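Local coordinates for tryptophan halogenase superfamily (Brevundimonas sp. BAL3, PDB 6FRL), which catalyses flavin-dependent halogenation, probably of aromatic substrates, and prefers bromination over chlorination, at residues I11-I16 with E216-V221; A57-I62 with S354-E359; R78-T83 with G170-H175; I188-R193 with L207-G212; R244-D249 with F396-Y401. All coordinates share one frame; numbering follows the deposited sequence.

Contact 1 (I11-I16 with E216-V221); sequences IRSVVI and EGDLFV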
# COMPACT_ATOMS: atom_id res chain seq x y z
N ILE B 11 -13.14 -27.14 6.70
CA ILE B 11 -12.45 -27.43 7.99
C ILE B 11 -13.51 -27.64 9.10
O ILE B 11 -14.40 -26.78 9.29
CB ILE B 11 -11.47 -26.28 8.43
CG1 ILE B 11 -10.37 -26.01 7.39
CG2 ILE B 11 -10.82 -26.58 9.78
CD1 ILE B 11 -9.33 -27.09 7.26
N ARG B 12 -13.44 -28.76 9.80
CA ARG B 12 -14.40 -29.08 10.87
C ARG B 12 -13.88 -28.82 12.28
O ARG B 12 -14.66 -28.79 13.22
CB ARG B 12 -14.80 -30.57 10.76
CG ARG B 12 -15.37 -30.97 9.39
CD ARG B 12 -15.24 -32.45 9.14
NE ARG B 12 -13.85 -32.90 9.07
CZ ARG B 12 -13.46 -34.16 8.90
NH1 ARG B 12 -14.36 -35.14 8.73
NH2 ARG B 12 -12.16 -34.46 8.87
N SER B 13 -12.58 -28.66 12.44
CA SER B 13 -11.99 -28.59 13.75
C SER B 13 -10.62 -27.90 13.71
O SER B 13 -9.89 -28.00 12.69
CB SER B 13 -11.83 -29.99 14.34
OG SER B 13 -11.04 -30.83 13.49
N VAL B 14 -10.29 -27.20 14.80
CA VAL B 14 -9.04 -26.46 14.92
C VAL B 14 -8.45 -26.76 16.28
O VAL B 14 -9.13 -26.63 17.32
CB VAL B 14 -9.23 -24.94 14.78
CG1 VAL B 14 -7.89 -24.20 14.96
CG2 VAL B 14 -9.88 -24.61 13.44
N VAL B 15 -7.17 -27.14 16.28
CA VAL B 15 -6.49 -27.48 17.52
C VAL B 15 -5.32 -26.53 17.70
O VAL B 15 -4.42 -26.49 16.87
CB VAL B 15 -5.97 -28.94 17.51
CG1 VAL B 15 -5.25 -29.28 18.83
CG2 VAL B 15 -7.12 -29.92 17.26
N ILE B 16 -5.33 -25.80 18.80
CA ILE B 16 -4.34 -24.79 19.05
C ILE B 16 -3.42 -25.39 20.08
O ILE B 16 -3.86 -25.70 21.20
CB ILE B 16 -5.02 -23.48 19.58
CG1 ILE B 16 -5.93 -22.89 18.51
CG2 ILE B 16 -3.98 -22.45 19.98
CD1 ILE B 16 -6.84 -21.82 19.01
N GLU B 216 -7.59 -35.07 17.81
CA GLU B 216 -7.59 -35.00 16.37
C GLU B 216 -7.98 -33.61 15.95
O GLU B 216 -8.73 -32.93 16.68
CB GLU B 216 -8.64 -35.96 15.79
CG GLU B 216 -8.47 -37.44 16.12
CD GLU B 216 -9.56 -38.29 15.50
OE1 GLU B 216 -10.75 -37.91 15.61
OE2 GLU B 216 -9.21 -39.32 14.89
N GLY B 217 -7.49 -33.21 14.78
CA GLY B 217 -7.88 -31.96 14.15
C GLY B 217 -7.60 -31.94 12.66
O GLY B 217 -6.70 -32.61 12.18
N ASP B 218 -8.38 -31.18 11.92
CA ASP B 218 -8.10 -30.89 10.52
C ASP B 218 -7.02 -29.81 10.31
O ASP B 218 -6.26 -29.89 9.34
CB ASP B 218 -9.37 -30.44 9.82
CG ASP B 218 -10.43 -31.52 9.78
OD1 ASP B 218 -10.07 -32.72 9.98
OD2 ASP B 218 -11.61 -31.15 9.52
N LEU B 219 -7.00 -28.80 11.20
CA LEU B 219 -6.08 -27.65 11.17
C LEU B 219 -5.44 -27.48 12.54
O LEU B 219 -6.13 -27.39 13.55
CB LEU B 219 -6.80 -26.35 10.75
CG LEU B 219 -5.95 -25.05 10.75
CD1 LEU B 219 -4.94 -25.10 9.62
CD2 LEU B 219 -6.73 -23.73 10.63
N PHE B 220 -4.11 -27.42 12.56
CA PHE B 220 -3.34 -27.20 13.76
C PHE B 220 -2.65 -25.83 13.75
O PHE B 220 -2.04 -25.47 12.73
CB PHE B 220 -2.29 -28.31 13.91
CG PHE B 220 -2.88 -29.62 14.32
CD1 PHE B 220 -3.50 -30.43 13.38
CD2 PHE B 220 -2.89 -30.01 15.66
CE1 PHE B 220 -4.10 -31.61 13.77
CE2 PHE B 220 -3.47 -31.20 16.03
CZ PHE B 220 -4.09 -31.99 15.09
N VAL B 221 -2.73 -25.10 14.87
CA VAL B 221 -1.97 -23.86 15.07
C VAL B 221 -0.92 -24.11 16.13
O VAL B 221 -1.24 -24.50 17.25
CB VAL B 221 -2.84 -22.66 15.50
CG1 VAL B 221 -2.03 -21.37 15.37
CG2 VAL B 221 -4.11 -22.55 14.68
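Val14, Val15 and Ile16 pair with Leu219, Phe220 and Val221 as neighbouring parallel strands, their axes 4.8 Å apart at the closest and 22° from parallel. Val15 supplies the two firm rungs: its N donates to Leu219 O at 2.9 Å, and its O accepts from Val221 N at 3.0 Å; the Leu219 N to Ser13 O bond is weak. On one face Val15 and Phe220 lie side by side, Val15 CB 3.7 Å from Phe220 CE2, and Leu207 of the adjoining hairpin covers both. Val14, Leu219 and Val221 line the other face. These are inner strands of a Rossmann-type sheet, strand 13-17 leading into a glycine-rich GxGxxG sequence that probably serves flavin binding. At the start of the ladder, Ser13 OG accepts from Asp218 N at 3.1 Å, and the backbone at Gly217 runs so near Val15 CG2 that a beta carbon there would collide with it. Further out, Arg12 bends at chi3 (-64°) to grip Asp218 side-on, NE to OD2 and NH2 to OD1 both 2.9 Å, with the guanidinium and carboxylate 18° from coplanar. Asp218 OD2 spends its syn lone pair on NE and is met on the anti side by Arg12 N at 3.0 Å. A leucine in place of Asp218 would probably strip Arg12 of these acceptors and leave its charge near Arg372 without this carboxylate to offset it.

Contact 2 (A57-I62 with S354-E359); sequences ATIPTI and SIALIE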
# COMPACT_ATOMS: atom_id res chain seq x y z
N ALA B 57 4.63 -4.27 26.42
CA ALA B 57 4.11 -3.16 25.64
C ALA B 57 3.48 -3.63 24.33
O ALA B 57 3.63 -4.79 23.93
CB ALA B 57 5.19 -2.11 25.38
N THR B 58 2.74 -2.72 23.70
CA THR B 58 2.02 -2.98 22.46
C THR B 58 2.03 -1.76 21.54
O THR B 58 2.52 -0.69 21.93
CB THR B 58 0.54 -3.31 22.76
OG1 THR B 58 -0.04 -2.26 23.56
CG2 THR B 58 0.40 -4.65 23.44
N ILE B 59 1.51 -1.94 20.33
CA ILE B 59 1.20 -0.85 19.42
C ILE B 59 -0.34 -0.72 19.30
O ILE B 59 -1.08 -1.57 19.78
CB ILE B 59 1.92 -1.02 18.04
CG1 ILE B 59 1.54 -2.32 17.34
CG2 ILE B 59 3.43 -0.99 18.21
CD1 ILE B 59 2.06 -2.37 15.92
N PRO B 60 -0.83 0.37 18.69
CA PRO B 60 -2.28 0.60 18.72
C PRO B 60 -3.19 -0.43 18.02
O PRO B 60 -4.42 -0.49 18.31
CB PRO B 60 -2.42 1.98 18.07
CG PRO B 60 -1.10 2.64 18.34
CD PRO B 60 -0.12 1.54 18.12
N THR B 61 -2.64 -1.23 17.11
CA THR B 61 -3.39 -2.31 16.53
C THR B 61 -4.10 -3.16 17.63
O THR B 61 -5.22 -3.60 17.42
CB THR B 61 -2.51 -3.22 15.63
OG1 THR B 61 -1.39 -3.74 16.37
CG2 THR B 61 -2.02 -2.48 14.39
N ILE B 62 -3.48 -3.37 18.80
CA ILE B 62 -4.08 -4.24 19.85
C ILE B 62 -5.47 -3.75 20.33
O ILE B 62 -6.32 -4.56 20.68
CB ILE B 62 -3.11 -4.45 21.06
CG1 ILE B 62 -3.49 -5.66 21.88
CG2 ILE B 62 -3.14 -3.26 22.01
CD1 ILE B 62 -3.48 -6.98 21.15
N SER B 354 6.07 -7.99 19.47
CA SER B 354 5.73 -9.41 19.70
C SER B 354 4.24 -9.70 19.55
O SER B 354 3.82 -10.58 18.77
CB SER B 354 6.19 -9.84 21.10
OG SER B 354 7.58 -10.07 21.09
N ILE B 355 3.45 -8.98 20.34
CA ILE B 355 2.03 -9.13 20.29
C ILE B 355 1.54 -8.72 18.89
O ILE B 355 0.71 -9.42 18.30
CB ILE B 355 1.38 -8.42 21.48
CG1 ILE B 355 1.64 -9.29 22.73
CG2 ILE B 355 -0.11 -8.17 21.25
CD1 ILE B 355 1.14 -8.72 24.06
N ALA B 356 2.09 -7.64 18.35
CA ALA B 356 1.72 -7.18 17.02
C ALA B 356 1.87 -8.25 15.92
O ALA B 356 1.06 -8.31 15.00
CB ALA B 356 2.55 -5.95 16.68
N LEU B 357 2.91 -9.06 16.02
CA LEU B 357 3.17 -10.14 15.06
C LEU B 357 2.19 -11.32 15.17
O LEU B 357 1.89 -12.00 14.16
CB LEU B 357 4.63 -10.59 15.14
CG LEU B 357 5.67 -9.55 14.63
CD1 LEU B 357 7.02 -9.78 15.26
CD2 LEU B 357 5.82 -9.53 13.10
N ILE B 358 1.68 -11.54 16.39
CA ILE B 358 0.55 -12.46 16.64
C ILE B 358 -0.70 -11.92 15.98
O ILE B 358 -1.37 -12.66 15.25
CB ILE B 358 0.32 -12.69 18.15
CG1 ILE B 358 1.49 -13.52 18.71
CG2 ILE B 358 -1.01 -13.38 18.43
CD1 ILE B 358 1.75 -13.32 20.19
N GLU B 359 -1.00 -10.64 16.18
CA GLU B 359 -2.18 -10.01 15.56
C GLU B 359 -2.18 -10.11 14.01
O GLU B 359 -3.19 -10.39 13.41
CB GLU B 359 -2.27 -8.52 15.93
CG GLU B 359 -2.42 -8.14 17.38
CD GLU B 359 -2.35 -6.62 17.57
OE1 GLU B 359 -3.28 -5.92 17.07
OE2 GLU B 359 -1.35 -6.15 18.19
O HOH W 1 4.35 -6.83 22.07
O HOH W 2 0.39 -4.58 19.75
O HOH W 3 -0.56 -5.63 14.40
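Glu359, with the most surface buried here, reaches Thr61 and Ile62 from one turn further along the helix than Ile355. Its CG stands anti to its own carbonyl carbon (chi1 -62°) and the chain runs on extended (chi2 174°), which carries the carboxylate across to Thr61 and Ile62. Thr61 OG1 sits 3.0 Å from both Glu359 OE1 and Glu359 OE2; each would be a weak hydrogen bond, and the hydroxyl has one proton to share. Glu359 OE2 also takes a proton from a water, 2.8 Å away, that in turn accepts from Ile59 N, so the carboxylate holds the backbone at Ile59 as well. In this way helix 354-367 is pinned against the turn joining strand 55-57 to helix 61-68, close to the centre of the chain. With an alanine at Glu359, Thr61 OG1 and the bridging water would probably lose their carboxylate partner, and a gap would open beside Ile62. The apolar half is carried by Ile355 and Ile62, which meet obliquely with Ile355 CG2 3.6 Å from Ile62 CD1. Alongside, Ile59 lays its CD1 on Ala356 CB at 3.7 Å. Met25 of helix 20-33 touches both Ile62 and Glu359. A second water links Ala57 O to Ile355 N.

Contact 3 (R78-T83 with G170-H175); sequences RATQAT and GLFAQH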
# COMPACT_ATOMS: atom_id res chain seq x y z
N ARG B 78 -8.66 -2.28 33.06
CA ARG B 78 -8.93 -2.71 34.45
C ARG B 78 -8.44 -4.12 34.71
O ARG B 78 -7.80 -4.38 35.71
CB ARG B 78 -10.42 -2.60 34.84
CG ARG B 78 -10.80 -1.32 35.59
CD ARG B 78 -12.24 -1.29 36.09
NE ARG B 78 -13.14 -1.22 34.95
CZ ARG B 78 -13.60 -0.12 34.36
NH1 ARG B 78 -13.30 1.08 34.84
NH2 ARG B 78 -14.40 -0.22 33.31
N ALA B 79 -8.74 -5.04 33.79
CA ALA B 79 -8.49 -6.46 34.03
C ALA B 79 -7.00 -6.82 33.88
O ALA B 79 -6.56 -7.84 34.42
CB ALA B 79 -9.36 -7.33 33.12
N THR B 80 -6.23 -5.98 33.17
CA THR B 80 -4.83 -6.30 32.87
C THR B 80 -3.79 -5.40 33.59
O THR B 80 -2.59 -5.45 33.22
CB THR B 80 -4.60 -6.29 31.35
OG1 THR B 80 -4.97 -5.01 30.79
CG2 THR B 80 -5.40 -7.41 30.68
N GLN B 81 -4.23 -4.64 34.61
CA GLN B 81 -3.36 -3.73 35.36
C GLN B 81 -2.67 -2.71 34.42
O GLN B 81 -1.59 -2.20 34.71
CB GLN B 81 -2.30 -4.50 36.20
CG GLN B 81 -2.85 -5.28 37.40
CD GLN B 81 -3.52 -4.38 38.46
OE1 GLN B 81 -4.70 -4.52 38.73
NE2 GLN B 81 -2.76 -3.44 39.03
N ALA B 82 -3.35 -2.38 33.33
CA ALA B 82 -2.75 -1.64 32.23
C ALA B 82 -2.66 -0.16 32.49
O ALA B 82 -3.43 0.38 33.30
CB ALA B 82 -3.56 -1.84 30.96
N THR B 83 -1.75 0.47 31.77
CA THR B 83 -1.68 1.94 31.66
C THR B 83 -1.58 2.34 30.18
O THR B 83 -1.35 1.49 29.30
CB THR B 83 -0.42 2.48 32.38
OG1 THR B 83 0.75 2.04 31.68
CG2 THR B 83 -0.35 1.99 33.81
N GLY B 170 0.01 -12.12 31.01
CA GLY B 170 -0.66 -13.23 31.71
C GLY B 170 -2.13 -12.93 32.00
O GLY B 170 -2.98 -13.74 31.69
N LEU B 171 -2.42 -11.75 32.54
CA LEU B 171 -3.82 -11.35 32.78
C LEU B 171 -4.59 -11.21 31.47
O LEU B 171 -5.74 -11.61 31.40
CB LEU B 171 -3.92 -10.04 33.59
CG LEU B 171 -3.33 -10.08 35.03
CD1 LEU B 171 -3.51 -8.71 35.71
CD2 LEU B 171 -3.98 -11.21 35.86
N PHE B 172 -3.94 -10.63 30.45
CA PHE B 172 -4.52 -10.50 29.11
C PHE B 172 -4.86 -11.89 28.57
O PHE B 172 -5.98 -12.12 28.10
CB PHE B 172 -3.58 -9.76 28.16
CG PHE B 172 -4.18 -9.38 26.83
CD1 PHE B 172 -5.39 -8.73 26.76
CD2 PHE B 172 -3.49 -9.62 25.64
CE1 PHE B 172 -5.91 -8.33 25.53
CE2 PHE B 172 -4.02 -9.24 24.40
CZ PHE B 172 -5.23 -8.59 24.36
N ALA B 173 -3.94 -12.84 28.72
CA ALA B 173 -4.23 -14.23 28.32
C ALA B 173 -5.44 -14.82 29.06
O ALA B 173 -6.30 -15.41 28.44
CB ALA B 173 -3.01 -15.13 28.47
N GLN B 174 -5.51 -14.61 30.36
CA GLN B 174 -6.67 -15.06 31.16
C GLN B 174 -8.00 -14.42 30.71
O GLN B 174 -8.99 -15.14 30.55
CB GLN B 174 -6.43 -14.85 32.67
CG GLN B 174 -5.38 -15.81 33.26
CD GLN B 174 -5.30 -15.75 34.81
OE1 GLN B 174 -6.26 -15.35 35.53
NE2 GLN B 174 -4.15 -16.16 35.32
N HIS B 175 -8.02 -13.13 30.45
CA HIS B 175 -9.23 -12.46 29.97
C HIS B 175 -9.73 -13.05 28.61
O HIS B 175 -10.92 -13.34 28.43
CB HIS B 175 -8.91 -10.96 29.86
CG HIS B 175 -10.11 -10.07 29.69
ND1 HIS B 175 -10.85 -9.62 30.76
CD2 HIS B 175 -10.63 -9.48 28.59
CE1 HIS B 175 -11.80 -8.80 30.32
NE2 HIS B 175 -11.69 -8.71 29.00
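His175 N donates to Leu171 O at 2.9 Å, a turn of helix that aims both side chains at Ala79. Leu171 presses on the carbonyl of that alanine, its CD1 3.4 Å and its CB 3.5 Å from Ala79 O, so the oxygen is covered by aliphatic carbon rather than by a donor from this helix. One turn on, the imidazole of His175 approaches Ala79 CB obliquely, ND1 leading at 3.6 Å; CG lies anti to the backbone N (chi1 -166°), which swings the ring toward the methyl. What meets here is the C-terminal end of helix 73-79, with the loop that leaves it, and an early turn of helix 169-182. Thr80 is the first residue to depart from helical backbone angles, and its hydroxyl turns back to the helix, bonding Val76 O. Its methyl takes a different branch: Thr80 CG2 rests 3.5 Å from Phe172 N and 3.9 Å from Phe172 CB, touching the backbone and the beta carbon together. Gln81 adds its aliphatic part, CG lying 3.9 Å from Leu171 CD1, where the two side chains pass at a slant. Leu167 of strand 164-168 lies against both Thr80 and Phe172, and the backbone of Thr80 bonds that of Asp168.

Contact 4 (I188-R193 with L207-G212); sequences IDARIR and LTLDDG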
# COMPACT_ATOMS: atom_id res chain seq x y z
N ILE B 188 -8.08 -28.31 27.27
CA ILE B 188 -7.55 -29.57 27.74
C ILE B 188 -6.24 -29.29 28.43
O ILE B 188 -5.27 -28.89 27.78
CB ILE B 188 -7.30 -30.54 26.58
CG1 ILE B 188 -8.62 -30.93 25.92
CG2 ILE B 188 -6.55 -31.78 27.09
CD1 ILE B 188 -8.48 -31.77 24.66
N ASP B 189 -6.21 -29.54 29.74
CA ASP B 189 -5.00 -29.40 30.55
C ASP B 189 -4.26 -30.73 30.49
O ASP B 189 -4.75 -31.72 31.01
CB ASP B 189 -5.37 -29.03 31.98
CG ASP B 189 -4.17 -28.58 32.81
OD1 ASP B 189 -2.99 -28.82 32.45
OD2 ASP B 189 -4.44 -27.97 33.87
N ALA B 190 -3.10 -30.75 29.84
CA ALA B 190 -2.37 -32.00 29.57
C ALA B 190 -1.06 -31.73 28.86
O ALA B 190 -0.99 -30.85 28.00
CB ALA B 190 -3.22 -32.91 28.70
N ARG B 191 -0.02 -32.48 29.24
CA ARG B 191 1.24 -32.54 28.47
C ARG B 191 1.06 -33.41 27.21
O ARG B 191 0.28 -34.35 27.22
CB ARG B 191 2.37 -33.12 29.32
CG ARG B 191 2.81 -32.28 30.49
CD ARG B 191 4.05 -32.86 31.16
NE ARG B 191 4.21 -32.37 32.53
CZ ARG B 191 5.33 -32.41 33.27
NH1 ARG B 191 6.46 -32.93 32.78
NH2 ARG B 191 5.31 -31.93 34.51
N ILE B 192 1.79 -33.08 26.15
CA ILE B 192 1.70 -33.79 24.88
C ILE B 192 2.89 -34.72 24.83
O ILE B 192 4.03 -34.26 25.03
CB ILE B 192 1.72 -32.80 23.69
CG1 ILE B 192 0.48 -31.87 23.75
CG2 ILE B 192 1.70 -33.52 22.34
CD1 ILE B 192 0.66 -30.54 23.07
N ARG B 193 2.64 -36.02 24.61
CA ARG B 193 3.72 -37.03 24.52
C ARG B 193 4.33 -37.05 23.12
O ARG B 193 5.55 -37.14 22.98
CB ARG B 193 3.19 -38.44 24.84
CG ARG B 193 4.24 -39.55 24.96
CD ARG B 193 3.60 -40.94 24.88
NE ARG B 193 2.65 -41.22 25.97
CZ ARG B 193 1.56 -42.00 25.88
NH1 ARG B 193 1.22 -42.63 24.75
NH2 ARG B 193 0.80 -42.18 26.95
N LEU B 207 -2.72 -35.17 18.17
CA LEU B 207 -1.78 -35.15 19.30
C LEU B 207 -2.07 -36.33 20.21
O LEU B 207 -3.22 -36.67 20.44
CB LEU B 207 -1.95 -33.88 20.13
CG LEU B 207 -1.95 -32.52 19.47
CD1 LEU B 207 -2.17 -31.45 20.52
CD2 LEU B 207 -0.64 -32.28 18.76
N THR B 208 -1.01 -36.94 20.74
CA THR B 208 -1.13 -38.01 21.73
C THR B 208 -0.72 -37.44 23.07
O THR B 208 0.43 -36.99 23.25
CB THR B 208 -0.27 -39.25 21.35
OG1 THR B 208 -0.83 -39.90 20.19
CG2 THR B 208 -0.21 -40.28 22.51
N LEU B 209 -1.65 -37.46 24.03
CA LEU B 209 -1.39 -36.90 25.36
C LEU B 209 -0.62 -37.89 26.24
O LEU B 209 -0.49 -39.06 25.88
CB LEU B 209 -2.72 -36.52 26.02
CG LEU B 209 -3.67 -35.65 25.19
CD1 LEU B 209 -4.87 -35.18 26.00
CD2 LEU B 209 -2.93 -34.44 24.61
N ASP B 210 -0.09 -37.41 27.37
CA ASP B 210 0.55 -38.26 28.42
C ASP B 210 -0.33 -39.42 28.88
O ASP B 210 0.16 -40.52 29.04
CB ASP B 210 0.97 -37.44 29.66
CG ASP B 210 2.45 -37.06 29.66
OD1 ASP B 210 3.27 -37.66 28.94
OD2 ASP B 210 2.80 -36.15 30.43
N ASP B 211 -1.62 -39.17 29.08
CA ASP B 211 -2.57 -40.23 29.44
C ASP B 211 -3.03 -41.15 28.28
O ASP B 211 -3.81 -42.09 28.51
CB ASP B 211 -3.78 -39.67 30.26
CG ASP B 211 -4.72 -38.78 29.45
OD1 ASP B 211 -4.83 -38.94 28.22
OD2 ASP B 211 -5.37 -37.91 30.07
N GLY B 212 -2.58 -40.88 27.05
CA GLY B 212 -2.88 -41.73 25.90
C GLY B 212 -4.09 -41.30 25.07
O GLY B 212 -4.35 -41.90 24.01
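Arg193 starts with CG anti to the backbone N (chi1 -172°) and then folds at chi3 (-63°), which lays its guanidinium over the turn Leu209-Gly212. There NH2 donates to Asp210 O at 2.7 Å, though bent (136° at the hydrogen) and from above the carbonyl plane. Leu209 O lies over one face of the same guanidinium, toward its rim. The backbones join at two points: Arg193 N to Thr208 O at 2.8 Å, and Asp210 N to Arg191 O at 3.1 Å. Between them Ile192 and Leu209 form a non-hydrogen-bonded pair. Leu209 CD1 fills the corner between Ile188 CG2 and Ala190 CB, 3.9 Å from each, while Ile192 CD1 meets Leu207 CD1 at 3.9 Å. Asp210 OD2 rests on Arg191 CB; the opposite charges probably attract weakly, too far apart for a salt bridge. This is the open end of the antiparallel beta hairpin 192-197/204-209, where a type I turn, Leu209 to Gly212, sends the chain into a third strand.

Contact 5 (R244-D249 with F396-Y401); sequences RWLPCD and FIILHY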
# COMPACT_ATOMS: atom_id res chain seq x y z
N ARG B 244 23.62 -12.63 12.80
CA ARG B 244 24.58 -11.91 11.97
C ARG B 244 24.22 -10.42 11.80
O ARG B 244 25.12 -9.58 11.82
CB ARG B 244 24.73 -12.61 10.61
CG ARG B 244 23.58 -12.39 9.65
CD ARG B 244 23.37 -13.41 8.58
NE ARG B 244 23.50 -12.82 7.25
CZ ARG B 244 22.94 -13.30 6.13
NH1 ARG B 244 22.18 -14.41 6.13
NH2 ARG B 244 23.16 -12.66 4.98
N TRP B 245 22.93 -10.09 11.65
CA TRP B 245 22.49 -8.70 11.53
C TRP B 245 22.30 -7.98 12.87
O TRP B 245 22.40 -6.77 12.92
CB TRP B 245 21.16 -8.59 10.78
CG TRP B 245 21.09 -9.18 9.43
CD1 TRP B 245 20.24 -10.17 9.02
CD2 TRP B 245 21.86 -8.83 8.29
NE1 TRP B 245 20.44 -10.46 7.70
CE2 TRP B 245 21.43 -9.64 7.22
CE3 TRP B 245 22.88 -7.92 8.07
CZ2 TRP B 245 21.97 -9.55 5.94
CZ3 TRP B 245 23.43 -7.83 6.80
CH2 TRP B 245 22.97 -8.64 5.74
N LEU B 246 21.98 -8.71 13.94
CA LEU B 246 21.63 -8.10 15.24
C LEU B 246 22.59 -8.61 16.30
O LEU B 246 22.66 -9.81 16.51
CB LEU B 246 20.19 -8.46 15.60
CG LEU B 246 19.16 -7.80 14.66
CD1 LEU B 246 17.86 -8.58 14.56
CD2 LEU B 246 18.89 -6.38 15.08
N PRO B 247 23.33 -7.70 16.97
CA PRO B 247 24.37 -8.18 17.89
C PRO B 247 23.85 -8.93 19.13
O PRO B 247 24.36 -10.01 19.46
CB PRO B 247 25.07 -6.89 18.33
CG PRO B 247 24.06 -5.81 18.17
CD PRO B 247 23.16 -6.24 17.03
N CYS B 248 22.82 -8.37 19.78
CA CYS B 248 22.39 -8.86 21.08
C CYS B 248 21.83 -10.29 20.99
O CYS B 248 21.15 -10.66 20.01
CB CYS B 248 21.41 -7.90 21.72
SG CYS B 248 22.14 -6.29 22.07
N ASP B 249 22.18 -11.09 21.99
CA ASP B 249 21.91 -12.53 22.01
C ASP B 249 21.42 -13.08 23.37
O ASP B 249 21.33 -14.28 23.54
CB ASP B 249 23.17 -13.26 21.54
CG ASP B 249 24.30 -13.22 22.57
OD1 ASP B 249 24.43 -12.23 23.32
OD2 ASP B 249 25.07 -14.19 22.64
N PHE B 396 13.74 -2.16 10.48
CA PHE B 396 13.48 -1.04 11.39
C PHE B 396 14.29 -1.17 12.68
O PHE B 396 14.86 -0.18 13.13
CB PHE B 396 11.97 -0.92 11.69
CG PHE B 396 11.57 0.33 12.42
CD1 PHE B 396 11.85 1.58 11.87
CD2 PHE B 396 10.87 0.27 13.62
CE1 PHE B 396 11.46 2.76 12.54
CE2 PHE B 396 10.48 1.43 14.28
CZ PHE B 396 10.79 2.68 13.74
N ILE B 397 14.34 -2.39 13.26
CA ILE B 397 15.13 -2.62 14.49
C ILE B 397 16.64 -2.35 14.25
O ILE B 397 17.28 -1.64 15.01
CB ILE B 397 14.88 -4.03 15.09
CG1 ILE B 397 13.44 -4.08 15.64
CG2 ILE B 397 15.88 -4.34 16.19
CD1 ILE B 397 12.90 -5.46 15.90
N ILE B 398 17.18 -2.92 13.18
CA ILE B 398 18.57 -2.71 12.80
C ILE B 398 18.96 -1.21 12.76
O ILE B 398 20.00 -0.81 13.33
CB ILE B 398 18.85 -3.36 11.42
CG1 ILE B 398 18.89 -4.88 11.58
CG2 ILE B 398 20.19 -2.86 10.85
CD1 ILE B 398 18.85 -5.64 10.28
N LEU B 399 18.13 -0.39 12.11
CA LEU B 399 18.38 1.05 11.97
C LEU B 399 18.75 1.72 13.27
O LEU B 399 19.62 2.61 13.26
CB LEU B 399 17.16 1.78 11.34
CG LEU B 399 17.38 3.25 10.98
CD1 LEU B 399 18.43 3.40 9.89
CD2 LEU B 399 16.10 3.93 10.55
N HIS B 400 18.09 1.34 14.37
CA HIS B 400 18.31 1.95 15.68
C HIS B 400 19.80 1.79 16.12
O HIS B 400 20.45 2.72 16.66
CB HIS B 400 17.39 1.34 16.74
CG HIS B 400 15.92 1.64 16.59
ND1 HIS B 400 15.15 1.12 15.57
CD2 HIS B 400 15.05 2.32 17.40
CE1 HIS B 400 13.88 1.49 15.74
NE2 HIS B 400 13.80 2.22 16.84
N TYR B 401 20.34 0.60 15.88
CA TYR B 401 21.74 0.32 16.21
C TYR B 401 22.69 1.01 15.21
O TYR B 401 23.68 1.61 15.60
CB TYR B 401 22.01 -1.19 16.19
CG TYR B 401 21.35 -1.99 17.29
CD1 TYR B 401 21.86 -1.95 18.60
CD2 TYR B 401 20.26 -2.83 17.04
CE1 TYR B 401 21.26 -2.69 19.62
CE2 TYR B 401 19.67 -3.58 18.05
CZ TYR B 401 20.18 -3.51 19.34
OH TYR B 401 19.65 -4.26 20.36
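Leu246 plugs its CD2 methyl between two residues of the helix, 3.8 Å from both Ile397 CG2 and Ile398 CG1, crossing each side chain at about a right angle. The same methyl also comes within 4.2 Å of Tyr401 CE2, so one branch of Leu246 touches three residues spread over a helical turn. Beside it Ile398 CD1 reaches out to Trp245 CB at 3.8 Å, meeting the base of that side chain while the indole leads away. Tyr401 takes the other end of the loop. Pro247 lies over one face of its ring, with CG 4.4 Å from Tyr401 CE1, and Cys248 SG comes 3.6 Å from Tyr401 OH and makes an oblique sulfur-aromatic contact, 5.3 Å from the ring centroid. The ring extends toward Cys248 because CG stands anti to the carbonyl carbon of Tyr401 (chi1 -69°), and its hydroxyl is fixed by a hydrogen bond to Glu348. On a different side of the helix His400 ND1 donates to Phe396 O at 2.8 Å, in the plane of the imidazole, while His400 NE2 bonds Glu351; that ties this turn of the helix to the loop carrying both glutamates. The irregular segment 244-249, which leads into strand 250-257, thus lies along the C-terminal part of helix 376-402, with Phe411 and Cys415 of helix 410-417 against Pro247 and Leu424 of helix 422-434 against Ile398.

How the contacts relate
Contacts 1 and 4 lie at one end of the chain, centres 16 Å apart, and touch through side-chain packing; both reach the mixed, mostly parallel sheet of the Rossmann-type part. Contact 2, near the chain's centre, touches contact 3 through Ile62 and Phe172, their centres 14 Å apart. Contact 5 lies farthest from contact 4, centres 39 Å apart, but about 20 Å from the centre of contact 2, whose helix 354-367 precedes helix 376-402. Along the chain, contacts 3 and 4 form in series between the two segments of contact 1, while contact 2 crosses both contact 1 and contact 5. Contact 2 therefore ties an early segment, 57-62, to the later helix 354-367.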